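L-isoleucine-4-hydroxylase (Bacillus thuringiensis, PDB 6LNH) hydroxylates L-isoleucine to (4S)-4-hydroxy-L-isoleucine, using iron(II), molecular oxygen and 2-oxoglutarate, and also oxidises several related amino acids. Local coordinates at residues 197-202 against 220-225; 29-34 against 202-207. All blocks are in the same frame, centred on the assembly; numbering follows the deposited sequence.

How the contacts relate
Contact 1 lies at the surface, beside the strand that brings His223 to the iron. Contact 2 is partly buried and lies between the two facing sheets. Both involve the three-stranded sheet: contact 1 its outer strand 222-229 and a connecting loop, contact 2 its other outer strand, 204-206. They share Ile202 and touch directly, since Asn197 N probably donates to Asn203 OD1 and Val221 packs on the carbonyls of Lys29 and Gly30. In contact 1 a proline lies over one face of a phenylalanine ring in a CH-pi contact. Contact 2 mixes apolar packing with a carboxylate and an amide. Both touch the second subunit, contact 2 with a hydrogen bond from its Lys158 to Gln204.

Contact 1 (197-202 against 220-225); sequences NSPREI and KVFHAV. With FE (Fe (III) ion), chain M.
The turn after strand 189-196 packs against the start of strand 222-229, the strand of the double-stranded beta-helix that carries the second histidine of the iron site. Ser198 to Glu201 form a type I beta turn, and Pro199 at its second position lies on the ring of Phe222. Pro199 CG stands 4.1 Å from the centroid of the Phe222 ring, only 11° off the ring normal. This is a CH-pi contact over the middle of one face. Pro199 CD covers the same face nearer the rim, 3.9 Å from Phe222 CE1. The edge of the ring meets backbone instead: Asn197 O lies near the ring plane, 3.9 Å from Phe222 CD1. Phe222 CG is anti to its own carbonyl carbon (chi1 -68°), and this turns the ring out toward the proline. Lys171 adds a cation-pi contact to the ring.

Next to this, Asn197 and Val221 lie alongside each other. Their contact is polar atom against methyl, with Asn197 OD1 3.7 Å from Val221 CG1. No hydrogen bond joins the two segments. Backbone bonds from Phe222 to Ala196 and from Ala224 to Leu194 instead tie strand 222-229 to strand 189-196.

His223 takes no part in the packing on the turn. Its CG sits between the backbone N and the carbonyl carbon (chi1 74°), which directs the imidazole to the metal. His170 and Asp172 complete the facial triad of two histidines and one carboxylate, and two waters also bind. Phe217 stacks on the His223 ring, and His170 meets it edge-to-face. The iron lies in the plane of the His223 imidazole, at its edge, 2.6 Å from His223 NE2.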
loop_
_atom_site.group_PDB
_atom_site.type_symbol
_atom_site.label_atom_id
_atom_site.label_comp_id
_atom_site.label_asym_id
_atom_site.label_seq_id
_atom_site.Cartn_x
_atom_site.Cartn_y
_atom_site.Cartn_z
ATOM N N ASN C 197 26.960 -7.306 1.595
ATOM C CA ASN C 197 28.215 -8.052 1.642
ATOM C C ASN C 197 29.190 -7.401 2.609
ATOM O O ASN C 197 29.960 -8.092 3.286
ATOM C CB ASN C 197 28.827 -8.157 0.245
ATOM C CG ASN C 197 27.877 -8.772 -0.762
ATOM O OD1 ASN C 197 26.836 -9.316 -0.396
ATOM N ND2 ASN C 197 28.237 -8.700 -2.039
ATOM N N SER C 198 29.173 -6.079 2.683
ATOM C CA SER C 198 29.951 -5.311 3.636
ATOM C C SER C 198 29.106 -4.232 4.197
ATOM O O SER C 198 28.044 -3.858 3.600
ATOM C CB SER C 198 31.202 -4.707 2.976
ATOM O OG SER C 198 30.860 -4.079 1.751
ATOM N N PRO C 199 29.452 -3.612 5.324
ATOM C CA PRO C 199 28.680 -2.512 5.887
ATOM C C PRO C 199 28.726 -1.215 5.071
ATOM O O PRO C 199 28.152 -0.211 5.511
ATOM C CB PRO C 199 29.283 -2.331 7.288
ATOM C CG PRO C 199 29.790 -3.705 7.631
ATOM C CD PRO C 199 30.370 -4.205 6.338
ATOM N N ARG C 200 29.406 -1.217 3.923
ATOM C CA ARG C 200 29.551 0.039 3.134
ATOM C C ARG C 200 28.476 0.158 2.046
ATOM O O ARG C 200 28.317 1.264 1.505
ATOM C CB ARG C 200 30.948 0.101 2.512
ATOM C CG ARG C 200 31.269 1.414 1.811
ATOM C CD ARG C 200 30.764 1.485 0.379
ATOM N NE ARG C 200 31.771 1.156 -0.621
ATOM C CZ ARG C 200 32.126 1.953 -1.624
ATOM N NH1 ARG C 200 31.557 3.137 -1.763
ATOM N NH2 ARG C 200 33.050 1.562 -2.484
ATOM N N GLU C 201 27.763 -0.927 1.737
ATOM C CA GLU C 201 26.756 -0.837 0.650
ATOM C C GLU C 201 25.635 -1.855 0.855
ATOM O O GLU C 201 25.918 -2.959 1.344
ATOM C CB GLU C 201 27.430 -1.120 -0.692
ATOM C CG GLU C 201 28.424 -2.266 -0.624
ATOM C CD GLU C 201 28.256 -3.344 -1.680
ATOM O OE1 GLU C 201 27.374 -3.195 -2.545
ATOM O OE2 GLU C 201 29.009 -4.335 -1.634
ATOM N N ILE C 202 24.411 -1.474 0.482
ATOM C CA ILE C 202 23.238 -2.391 0.543
ATOM C C ILE C 202 23.178 -3.086 -0.819
ATOM O O ILE C 202 23.094 -2.376 -1.833
ATOM C CB ILE C 202 21.949 -1.611 0.858
ATOM C CG1 ILE C 202 22.101 -0.767 2.125
ATOM C CG2 ILE C 202 20.760 -2.551 0.949
ATOM C CD1 ILE C 202 22.591 -1.540 3.322
ATOM N N LYS C 220 27.901 -15.405 5.822
ATOM C CA LYS C 220 28.789 -14.855 4.811
ATOM C C LYS C 220 28.450 -13.408 4.468
ATOM O O LYS C 220 29.306 -12.686 3.944
ATOM C CB LYS C 220 28.734 -15.765 3.580
ATOM C CG LYS C 220 29.160 -15.165 2.265
ATOM C CD LYS C 220 29.213 -16.253 1.214
ATOM C CE LYS C 220 29.390 -15.673 -0.172
ATOM N NZ LYS C 220 29.574 -16.752 -1.180
ATOM N N VAL C 221 27.242 -12.954 4.801
ATOM C CA VAL C 221 26.814 -11.594 4.520
ATOM C C VAL C 221 26.230 -10.997 5.790
ATOM O O VAL C 221 25.867 -11.704 6.732
ATOM C CB VAL C 221 25.771 -11.523 3.383
ATOM C CG1 VAL C 221 26.377 -11.976 2.067
ATOM C CG2 VAL C 221 24.542 -12.356 3.735
ATOM N N PHE C 222 26.156 -9.675 5.807
ATOM C CA PHE C 222 25.426 -8.976 6.847
ATOM C C PHE C 222 23.966 -8.849 6.440
ATOM O O PHE C 222 23.619 -8.863 5.256
ATOM C CB PHE C 222 26.010 -7.584 7.098
ATOM C CG PHE C 222 27.378 -7.598 7.713
ATOM C CD1 PHE C 222 28.497 -7.844 6.936
ATOM C CD2 PHE C 222 27.546 -7.351 9.065
ATOM C CE1 PHE C 222 29.759 -7.852 7.498
ATOM C CE2 PHE C 222 28.803 -7.358 9.633
ATOM C CZ PHE C 222 29.912 -7.609 8.847
ATOM N N HIS C 223 23.105 -8.728 7.442
ATOM C CA HIS C 223 21.705 -8.444 7.194
ATOM C C HIS C 223 21.214 -7.473 8.253
ATOM O O HIS C 223 21.883 -7.218 9.258
ATOM C CB HIS C 223 20.853 -9.723 7.184
ATOM C CG HIS C 223 20.626 -10.312 8.541
ATOM N ND1 HIS C 223 21.365 -11.368 9.027
ATOM C CD2 HIS C 223 19.747 -9.986 9.519
ATOM C CE1 HIS C 223 20.947 -11.674 10.243
ATOM N NE2 HIS C 223 19.967 -10.850 10.565
ATOM N N ALA C 224 20.027 -6.931 8.010
ATOM C CA ALA C 224 19.366 -6.070 8.973
ATOM C C ALA C 224 17.882 -6.086 8.658
ATOM O O ALA C 224 17.465 -6.478 7.565
ATOM C CB ALA C 224 19.919 -4.641 8.936
ATOM N N VAL C 225 17.088 -5.650 9.625
ATOM C CA VAL C 225 15.666 -5.422 9.414
ATOM C C VAL C 225 15.367 -3.979 9.801
ATOM O O VAL C 225 15.695 -3.539 10.910
ATOM C CB VAL C 225 14.792 -6.433 10.180
ATOM C CG1 VAL C 225 15.001 -6.351 11.686
ATOM C CG2 VAL C 225 13.326 -6.248 9.814
HETATM FE FE FE M . 18.891 -10.515 12.886
HETATM O O HOH W 1 17.789 -12.365 12.049
HETATM O O HOH W 2 17.422 -11.015 14.712
#

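Contact 2 (29-34 against 202-207)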
loop_
_atom_site.group_PDB
_atom_site.type_symbol
_atom_site.label_atom_id
_atom_site.label_comp_id
_atom_site.label_asym_id
_atom_site.label_seq_id
_atom_site.Cartn_x
_atom_site.Cartn_y
_atom_site.Cartn_z
ATOM N N LYS C 29 25.562 -17.244 -2.432
ATOM C CA LYS C 29 25.095 -15.889 -2.165
ATOM C C LYS C 29 25.095 -15.527 -0.685
ATOM O O LYS C 29 25.265 -14.349 -0.350
ATOM C CB LYS C 29 23.681 -15.709 -2.720
ATOM C CG LYS C 29 23.595 -14.905 -4.008
ATOM C CD LYS C 29 22.238 -15.088 -4.673
ATOM C CE LYS C 29 21.113 -15.046 -3.644
ATOM N NZ LYS C 29 19.759 -15.045 -4.264
ATOM N N GLY C 30 24.903 -16.494 0.211
ATOM C CA GLY C 30 24.828 -16.201 1.628
ATOM C C GLY C 30 23.431 -15.932 2.134
ATOM O O GLY C 30 23.247 -15.752 3.344
ATOM N N PHE C 31 22.470 -15.875 1.214
ATOM C CA PHE C 31 21.053 -15.621 1.573
ATOM C C PHE C 31 20.167 -16.239 0.491
ATOM O O PHE C 31 20.673 -16.531 -0.603
ATOM C CB PHE C 31 20.797 -14.121 1.735
ATOM C CG PHE C 31 20.747 -13.354 0.440
ATOM C CD1 PHE C 31 21.909 -12.901 -0.160
ATOM C CD2 PHE C 31 19.541 -13.094 -0.184
ATOM C CE1 PHE C 31 21.864 -12.198 -1.352
ATOM C CE2 PHE C 31 19.497 -12.391 -1.377
ATOM C CZ PHE C 31 20.658 -11.944 -1.958
ATOM N N LEU C 32 18.885 -16.425 0.793
ATOM C CA LEU C 32 17.973 -17.047 -0.196
ATOM C C LEU C 32 16.526 -16.706 0.157
ATOM O O LEU C 32 16.119 -16.979 1.294
ATOM C CB LEU C 32 18.197 -18.561 -0.156
ATOM C CG LEU C 32 17.754 -19.334 -1.394
ATOM C CD1 LEU C 32 16.502 -20.139 -1.105
ATOM C CD2 LEU C 32 17.526 -18.399 -2.568
ATOM N N GLU C 33 15.798 -16.108 -0.788
ATOM C CA GLU C 33 14.364 -15.796 -0.568
ATOM C C GLU C 33 13.558 -17.017 -1.014
ATOM O O GLU C 33 13.869 -17.566 -2.081
ATOM C CB GLU C 33 13.947 -14.547 -1.344
ATOM C CG GLU C 33 15.020 -13.478 -1.392
ATOM C CD GLU C 33 14.845 -12.463 -2.507
ATOM O OE1 GLU C 33 15.816 -12.241 -3.259
ATOM O OE2 GLU C 33 13.738 -11.900 -2.621
ATOM N N ILE C 34 12.588 -17.437 -0.205
ATOM C CA ILE C 34 11.756 -18.624 -0.555
ATOM C C ILE C 34 10.289 -18.195 -0.570
ATOM O O ILE C 34 9.879 -17.474 0.354
ATOM C CB ILE C 34 12.003 -19.771 0.441
ATOM C CG1 ILE C 34 13.451 -20.264 0.389
ATOM C CG2 ILE C 34 11.017 -20.902 0.211
ATOM C CD1 ILE C 34 13.827 -21.178 1.527
ATOM N N ILE C 202 24.411 -1.474 0.482
ATOM C CA ILE C 202 23.238 -2.391 0.543
ATOM C C ILE C 202 23.178 -3.086 -0.819
ATOM O O ILE C 202 23.094 -2.376 -1.833
ATOM C CB ILE C 202 21.949 -1.611 0.858
ATOM C CG1 ILE C 202 22.101 -0.767 2.125
ATOM C CG2 ILE C 202 20.760 -2.551 0.949
ATOM C CD1 ILE C 202 22.591 -1.540 3.322
ATOM N N ASN C 203 23.245 -4.418 -0.834
ATOM C CA ASN C 203 23.267 -5.170 -2.116
ATOM C C ASN C 203 21.861 -5.635 -2.501
ATOM O O ASN C 203 21.555 -5.626 -3.700
ATOM C CB ASN C 203 24.226 -6.360 -2.044
ATOM C CG ASN C 203 25.651 -5.942 -1.764
ATOM O OD1 ASN C 203 26.037 -5.762 -0.613
ATOM N ND2 ASN C 203 26.438 -5.783 -2.813
ATOM N N GLN C 204 21.048 -6.030 -1.522
ATOM C CA GLN C 204 19.694 -6.541 -1.847
ATOM C C GLN C 204 18.663 -5.989 -0.858
ATOM O O GLN C 204 19.007 -5.799 0.318
ATOM C CB GLN C 204 19.706 -8.070 -1.855
ATOM C CG GLN C 204 18.398 -8.691 -2.317
ATOM C CD GLN C 204 18.219 -8.640 -3.814
ATOM O OE1 GLN C 204 17.224 -9.115 -4.355
ATOM N NE2 GLN C 204 19.189 -8.057 -4.500
ATOM N N PHE C 205 17.448 -5.738 -1.353
ATOM C CA PHE C 205 16.319 -5.229 -0.535
ATOM C C PHE C 205 15.169 -6.231 -0.652
ATOM O O PHE C 205 14.663 -6.433 -1.764
ATOM C CB PHE C 205 15.897 -3.839 -1.014
ATOM C CG PHE C 205 14.770 -3.212 -0.236
ATOM C CD1 PHE C 205 13.476 -3.690 -0.353
ATOM C CD2 PHE C 205 15.001 -2.136 0.605
ATOM C CE1 PHE C 205 12.442 -3.110 0.363
ATOM C CE2 PHE C 205 13.966 -1.558 1.318
ATOM C CZ PHE C 205 12.687 -2.044 1.195
ATOM N N ILE C 206 14.787 -6.849 0.465
ATOM C CA ILE C 206 13.694 -7.864 0.449
ATOM C C ILE C 206 12.581 -7.419 1.399
ATOM O O ILE C 206 12.878 -7.142 2.571
ATOM C CB ILE C 206 14.238 -9.257 0.822
ATOM C CG1 ILE C 206 15.364 -9.692 -0.117
ATOM C CG2 ILE C 206 13.115 -10.280 0.863
ATOM C CD1 ILE C 206 16.542 -10.310 0.589
ATOM N N SER C 207 11.349 -7.352 0.894
ATOM C CA SER C 207 10.188 -6.956 1.729
ATOM C C SER C 207 9.231 -8.143 1.857
ATOM O O SER C 207 8.581 -8.480 0.858
ATOM C CB SER C 207 9.491 -5.760 1.147
ATOM O OG SER C 207 8.396 -5.379 1.962
#
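Two sheets face each other here, with strand 31-34 at the border of the larger and strand 204-206 at the border of the smaller. Side chains from the two strands meet between the sheets. The strand axes come within 9.9 Å, with the N-to-C directions 32° apart. No hydrogen bond links the segments, so the strands meet through side chains alone. Phe31 and Glu33 point across from one strand, Gln204 and Ile206 from the other.

Phe31 and Gln204 run nearly perpendicular. The aliphatic part of the glutamine does the touching, with Gln204 CG 4.0 Å from Phe31 CE2. Ile206 CD1 reaches the same ring atom, Phe31 CE2, at 4.1 Å. Lys29 CE, from the same segment as Phe31, lies over one face of the ring, off its centre.

Glu33 and Ile206 reach for each other from the two strands. The flat end of the glutamate rests on the isoleucine, with Glu33 CD 3.7 Å from Ile206 CG1. The Glu33 chain is extended beyond CG, which carries the carboxylate toward the other strand.

Gln204 bends at chi2 (77°), and its OE1 comes near the carboxylate. Gln204 OE1 and Glu33 OE1 lie 3.6 Å apart, with their flat groups turned 57° against each other. Two acceptors this close probably repel a little. Lys158 of the second subunit donates to Gln204 OE1 and also packs on Glu33, so its positive charge probably eases the pair. Gln204 NE2 makes a weak hydrogen bond, 3.5 Å, to Asn203 O.

Asn203 and Gln204 both face Ile195 on the neighbouring strand, where they form a classic beta bulge. Side chains meeting between two facing sheets are typical of the jelly-roll core of 2-oxoglutarate-dependent dioxygenases in the cupin clan.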